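Local coordinates for penicillin binding protein 2X (Streptococcus thermophilus, PDB 5U47), which probably cross-links peptidoglycan strands as a transpeptidase of the division machinery and binds penicillin, with beta-lactams acylating its active-site serine, at residues M134-A138 against L203-T207; I494-G498 against V562-E567. The protein carries 1 engineered substitution. All coordinates share one frame; numbering follows the deposited sequence.

Contact 1: M134-A138 against L203-T207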
loop_
_atom_site.group_PDB
_atom_site.type_symbol
_atom_site.label_atom_id
_atom_site.label_comp_id
_atom_site.label_asym_id
_atom_site.label_seq_id
_atom_site.Cartn_x
_atom_site.Cartn_y
_atom_site.Cartn_z
ATOM N N MET A 134 -7.789 -46.436 0.011
ATOM C CA MET A 134 -8.383 -45.106 0.259
ATOM C C MET A 134 -7.242 -44.114 0.358
ATOM O O MET A 134 -6.196 -44.434 0.922
ATOM C CB MET A 134 -9.227 -45.101 1.538
ATOM C CG MET A 134 -10.330 -46.162 1.546
ATOM S SD MET A 134 -11.520 -46.014 0.188
ATOM C CE MET A 134 -12.269 -44.421 0.555
ATOM N N ALA A 135 -7.417 -42.923 -0.206
ATOM C CA ALA A 135 -6.343 -41.936 -0.200
ATOM C C ALA A 135 -6.884 -40.527 -0.127
ATOM O O ALA A 135 -8.064 -40.286 -0.393
ATOM C CB ALA A 135 -5.456 -42.121 -1.428
ATOM N N PHE A 136 -6.013 -39.587 0.225
ATOM C CA PHE A 136 -6.414 -38.186 0.370
ATOM C C PHE A 136 -5.457 -37.253 -0.362
ATOM O O PHE A 136 -4.237 -37.418 -0.256
ATOM C CB PHE A 136 -6.464 -37.814 1.846
ATOM C CG PHE A 136 -7.481 -38.596 2.636
ATOM C CD1 PHE A 136 -8.784 -38.139 2.760
ATOM C CD2 PHE A 136 -7.132 -39.792 3.258
ATOM C CE1 PHE A 136 -9.725 -38.851 3.494
ATOM C CE2 PHE A 136 -8.067 -40.512 3.989
ATOM C CZ PHE A 136 -9.365 -40.036 4.110
ATOM N N GLU A 137 -6.016 -36.299 -1.119
ATOM C CA GLU A 137 -5.213 -35.291 -1.821
ATOM C C GLU A 137 -5.483 -33.944 -1.155
ATOM O O GLU A 137 -6.647 -33.561 -0.921
ATOM C CB GLU A 137 -5.531 -35.235 -3.328
ATOM C CG GLU A 137 -4.644 -34.295 -4.191
ATOM C CD GLU A 137 -3.180 -34.751 -4.393
ATOM O OE1 GLU A 137 -2.813 -35.860 -3.944
ATOM O OE2 GLU A 137 -2.376 -33.985 -5.014
ATOM N N ALA A 138 -4.399 -33.253 -0.828
ATOM C CA ALA A 138 -4.461 -31.944 -0.202
ATOM C C ALA A 138 -4.846 -30.878 -1.217
ATOM O O ALA A 138 -4.382 -30.895 -2.357
ATOM C CB ALA A 138 -3.122 -31.593 0.423
ATOM N N LEU A 203 -4.517 -39.612 -7.706
ATOM C CA LEU A 203 -4.381 -38.676 -6.593
ATOM C C LEU A 203 -4.277 -39.360 -5.223
ATOM O O LEU A 203 -4.821 -40.453 -5.003
ATOM C CB LEU A 203 -5.521 -37.656 -6.625
ATOM C CG LEU A 203 -5.564 -36.778 -7.889
ATOM C CD1 LEU A 203 -6.846 -35.963 -7.944
ATOM C CD2 LEU A 203 -4.343 -35.868 -7.989
ATOM N N GLY A 204 -3.530 -38.708 -4.326
ATOM C CA GLY A 204 -3.315 -39.194 -2.964
ATOM C C GLY A 204 -2.238 -40.254 -2.778
ATOM O O GLY A 204 -1.955 -40.644 -1.648
ATOM N N THR A 205 -1.609 -40.675 -3.876
ATOM C CA THR A 205 -0.595 -41.738 -3.865
ATOM C C THR A 205 0.863 -41.281 -3.797
ATOM O O THR A 205 1.757 -42.119 -3.688
ATOM C CB THR A 205 -0.718 -42.579 -5.158
ATOM O OG1 THR A 205 -0.557 -41.722 -6.309
ATOM C CG2 THR A 205 -2.051 -43.270 -5.209
ATOM N N GLU A 206 1.076 -39.971 -3.922
ATOM C CA GLU A 206 2.410 -39.321 -3.912
ATOM C C GLU A 206 3.471 -39.834 -2.988
ATOM O O GLU A 206 3.201 -40.222 -1.851
ATOM C CB GLU A 206 2.331 -37.828 -3.488
ATOM C CG GLU A 206 1.317 -36.994 -4.185
ATOM C CD GLU A 206 -0.072 -37.203 -3.631
ATOM O OE1 GLU A 206 -0.411 -36.574 -2.611
ATOM O OE2 GLU A 206 -0.824 -37.986 -4.243
ATOM N N THR A 207 4.698 -39.743 -3.487
ATOM C CA THR A 207 5.887 -39.984 -2.718
ATOM C C THR A 207 6.679 -38.710 -2.975
ATOM O O THR A 207 7.083 -38.453 -4.099
ATOM C CB THR A 207 6.697 -41.200 -3.206
ATOM O OG1 THR A 207 5.949 -42.399 -2.990
ATOM C CG2 THR A 207 8.027 -41.293 -2.451
HETATM O O HOH W 1 -1.469 -37.095 -0.407
HETATM O O HOH W 2 -3.576 -40.315 1.217
HETATM O O HOH W 3 -1.769 -34.357 -1.084
#

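Contact 2: I494-G498 against V562-E567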
loop_
_atom_site.group_PDB
_atom_site.type_symbol
_atom_site.label_atom_id
_atom_site.label_comp_id
_atom_site.label_asym_id
_atom_site.label_seq_id
_atom_site.Cartn_x
_atom_site.Cartn_y
_atom_site.Cartn_z
ATOM N N ILE A 494 -14.917 21.187 13.504
ATOM C CA ILE A 494 -15.491 19.926 13.046
ATOM C C ILE A 494 -14.606 18.774 13.510
ATOM O O ILE A 494 -15.101 17.788 14.070
ATOM C CB ILE A 494 -15.612 19.884 11.511
ATOM C CG1 ILE A 494 -16.681 20.886 11.055
ATOM C CG2 ILE A 494 -15.947 18.472 11.026
ATOM C CD1 ILE A 494 -16.791 21.023 9.544
ATOM N N ILE A 495 -13.306 18.905 13.270
ATOM C CA ILE A 495 -12.358 17.858 13.637
ATOM C C ILE A 495 -11.773 18.105 15.027
ATOM O O ILE A 495 -11.107 19.105 15.271
ATOM C CB ILE A 495 -11.278 17.669 12.559
ATOM C CG1 ILE A 495 -11.963 17.189 11.269
ATOM C CG2 ILE A 495 -10.255 16.622 13.010
ATOM C CD1 ILE A 495 -11.048 17.012 10.081
ATOM N N GLN A 496 -12.058 17.168 15.928
ATOM C CA GLN A 496 -11.592 17.229 17.293
ATOM C C GLN A 496 -10.996 15.883 17.683
ATOM O O GLN A 496 -11.500 14.839 17.268
ATOM C CB GLN A 496 -12.756 17.583 18.233
ATOM C CG GLN A 496 -13.354 18.964 17.991
ATOM C CD GLN A 496 -14.489 19.299 18.936
ATOM O OE1 GLN A 496 -14.525 18.825 20.072
ATOM N NE2 GLN A 496 -15.406 20.137 18.486
ATOM N N VAL A 497 -9.905 15.922 18.447
ATOM C CA VAL A 497 -9.237 14.720 18.956
ATOM C C VAL A 497 -8.901 15.018 20.420
ATOM O O VAL A 497 -7.910 15.696 20.722
ATOM C CB VAL A 497 -7.981 14.384 18.131
ATOM C CG1 VAL A 497 -7.364 13.082 18.617
ATOM C CG2 VAL A 497 -8.329 14.266 16.651
ATOM N N GLY A 498 -9.762 14.553 21.331
ATOM C CA GLY A 498 -9.608 14.881 22.755
ATOM C C GLY A 498 -9.566 16.403 22.880
ATOM O O GLY A 498 -10.403 17.096 22.299
ATOM N N VAL A 562 -12.802 11.000 10.732
ATOM C CA VAL A 562 -11.540 11.475 11.276
ATOM C C VAL A 562 -11.484 11.460 12.814
ATOM O O VAL A 562 -10.577 10.861 13.386
ATOM C CB VAL A 562 -11.189 12.887 10.755
ATOM C CG1 VAL A 562 -9.843 13.355 11.304
ATOM C CG2 VAL A 562 -11.172 12.898 9.236
ATOM N N ASN A 563 -12.467 12.062 13.471
ATOM C CA ASN A 563 -12.432 12.204 14.942
ATOM C C ASN A 563 -12.261 10.897 15.717
ATOM O O ASN A 563 -11.320 10.777 16.497
ATOM C CB ASN A 563 -13.672 12.991 15.492
ATOM C CG ASN A 563 -13.814 14.383 14.886
ATOM O OD1 ASN A 563 -13.308 14.648 13.809
ATOM N ND2 ASN A 563 -14.524 15.271 15.577
ATOM N N PRO A 564 -13.166 9.922 15.518
ATOM C CA PRO A 564 -13.017 8.708 16.324
ATOM C C PRO A 564 -11.788 7.861 15.967
ATOM O O PRO A 564 -11.223 7.212 16.839
ATOM C CB PRO A 564 -14.334 7.968 16.099
ATOM C CG PRO A 564 -14.898 8.513 14.840
ATOM C CD PRO A 564 -14.354 9.877 14.644
ATOM N N VAL A 565 -11.365 7.878 14.708
ATOM C CA VAL A 565 -10.206 7.081 14.284
ATOM C C VAL A 565 -8.929 7.659 14.869
ATOM O O VAL A 565 -8.131 6.919 15.448
ATOM C CB VAL A 565 -10.146 6.948 12.751
ATOM C CG1 VAL A 565 -8.835 6.249 12.307
ATOM C CG2 VAL A 565 -11.367 6.164 12.280
ATOM N N LEU A 566 -8.735 8.972 14.766
ATOM C CA LEU A 566 -7.555 9.594 15.389
ATOM C C LEU A 566 -7.565 9.489 16.910
ATOM O O LEU A 566 -6.499 9.363 17.518
ATOM C CB LEU A 566 -7.374 11.053 14.956
ATOM C CG LEU A 566 -6.912 11.222 13.524
ATOM C CD1 LEU A 566 -6.746 12.684 13.201
ATOM C CD2 LEU A 566 -5.605 10.472 13.271
ATOM N N GLU A 567 -8.745 9.550 17.530
ATOM C CA GLU A 567 -8.837 9.373 18.981
ATOM C C GLU A 567 -8.467 7.930 19.347
ATOM O O GLU A 567 -7.780 7.695 20.343
ATOM C CB GLU A 567 -10.220 9.754 19.533
ATOM C CG GLU A 567 -10.390 11.261 19.649
ATOM C CD GLU A 567 -11.701 11.692 20.267
ATOM O OE1 GLU A 567 -12.655 10.878 20.333
ATOM O OE2 GLU A 567 -11.767 12.859 20.704
#

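Contact 1: M134-A138 against L203-T207
The carboxylates of E137 and E206 meet with their planes turned 76° apart, E137 OE1 lying only 2.8 Å from E206 OE1 and 2.9 Å from E206 OE2. That oxygen faces the two-oxygen end of the E206 carboxylate but stands well out of its plane. One face of the E137 carboxylate is covered by L203, whose CD2 sits 3.9 Å above E137 CD. From that same side, G204 N donates to E137 OE1 (3.0 Å), reaching it from 36° out of the carboxylate plane, while E206 OE1 comes from the other side. E137 gets its acid group there by setting CG anti to the backbone N (chi1 -175°) and then bending at chi2, which brings OE1 to G204 N and the E206 carboxylate. Its second oxygen, OE2, is held by the hydroxyl of Y193.

Two residues earlier on the strand, A135 points its methyl at the loop, with CB 3.8 Å from G204 O, and G204 CA lies 3.4 Å from F136 O in a CH...O contact. The F136 ring goes the other way, packing against I52 and helix 116-128.

A135 and E137 pair through their backbones with strand 42-55, so F136 and A138 offer their polar backbone atoms to the loop side. Waters do the bridging: one joins F136 O to E206 OE1, one A138 N to E206 OE1, and a third accepts from F136 N and gives a weak bond to G204 O.

The loop thus lines a strand edge through water and carboxylates instead of extending the sheet. With two acid groups this close, one of them probably holds a proton more tightly than usual, and the donors around them should ease the repulsion.

Contact 2: I494-G498 against V562-E567
I494-G498, extended through I495-V497, passes one side of helix 558-572, with CA atoms 5.6 Å apart at Q496 and N563 and 5.4 Å apart at V497 and E567. Residues N563 and E567, one helical turn apart, each send a polar group to that passing backbone. The N563 amide turns its nitrogen to I494: ND2 donates to I494 O over 3.0 Å, nearly straight at 165°, within the carbonyl plane and close to the amide's own plane. This bond favours the modelled orientation of the amide, although ND2 also lies close to Q496 N, another donor; OD1 rests 3.4 Å from I495 CA.

At the other end, E567 stretches out beyond CG and runs alongside V497 in the opposite direction, V497 CG1 packing 3.7 Å from E567 CG. Its carboxylate accepts from G498 N through the anti lone pair of OE2, a short bond of 2.7 Å at 173°. G498 takes a positive phi there, unlike the extended residues before it.

Beside the two polar bonds, on the side of the sheet, lie hydrocarbon contacts. I495 CG2 meets V562 CG1 at 3.7 Å, the two side chains crossing at about a right angle, and V497 CG2 lies against L566 CB. V530 receives both I495 and V562, while L566 continues onto Y541 and M543, so this apolar layer merges with the core beneath the helix. Q496 instead leads its amide away, to P493 O.

Helix 558-572 lies with helix 224-241 against the central antiparallel sheet, the arrangement of the transpeptidase domain in the beta-lactamase clan. The segment held here is the lead-in to edge strand 503-510, which probably carries the K(T/S)G-type motif of these active-site serine enzymes.

How the contacts relate
From the N terminus, contact 1 comes first: the chain leaves strand 134-143 and passes through 64 residues, about half of them in short helices and strands, before loop 203-207 comes back to strand 134-143, all within the dimerisation domain. The chain then enters the transpeptidase fold, whose helix 224-241 packs beside helix 558-572. Contact 2 opens long after contact 1 has closed, and its 63-residue loop takes in strands 503-510, 526-534 and 541-548. The two are in series, neither nested nor crossed, their centres about 56 Å apart. Contact 1 holds the loop before strand 207-210 to edge strand 134-143, and contact 2 holds the lead-in of strand 503-510 to helix 558-572.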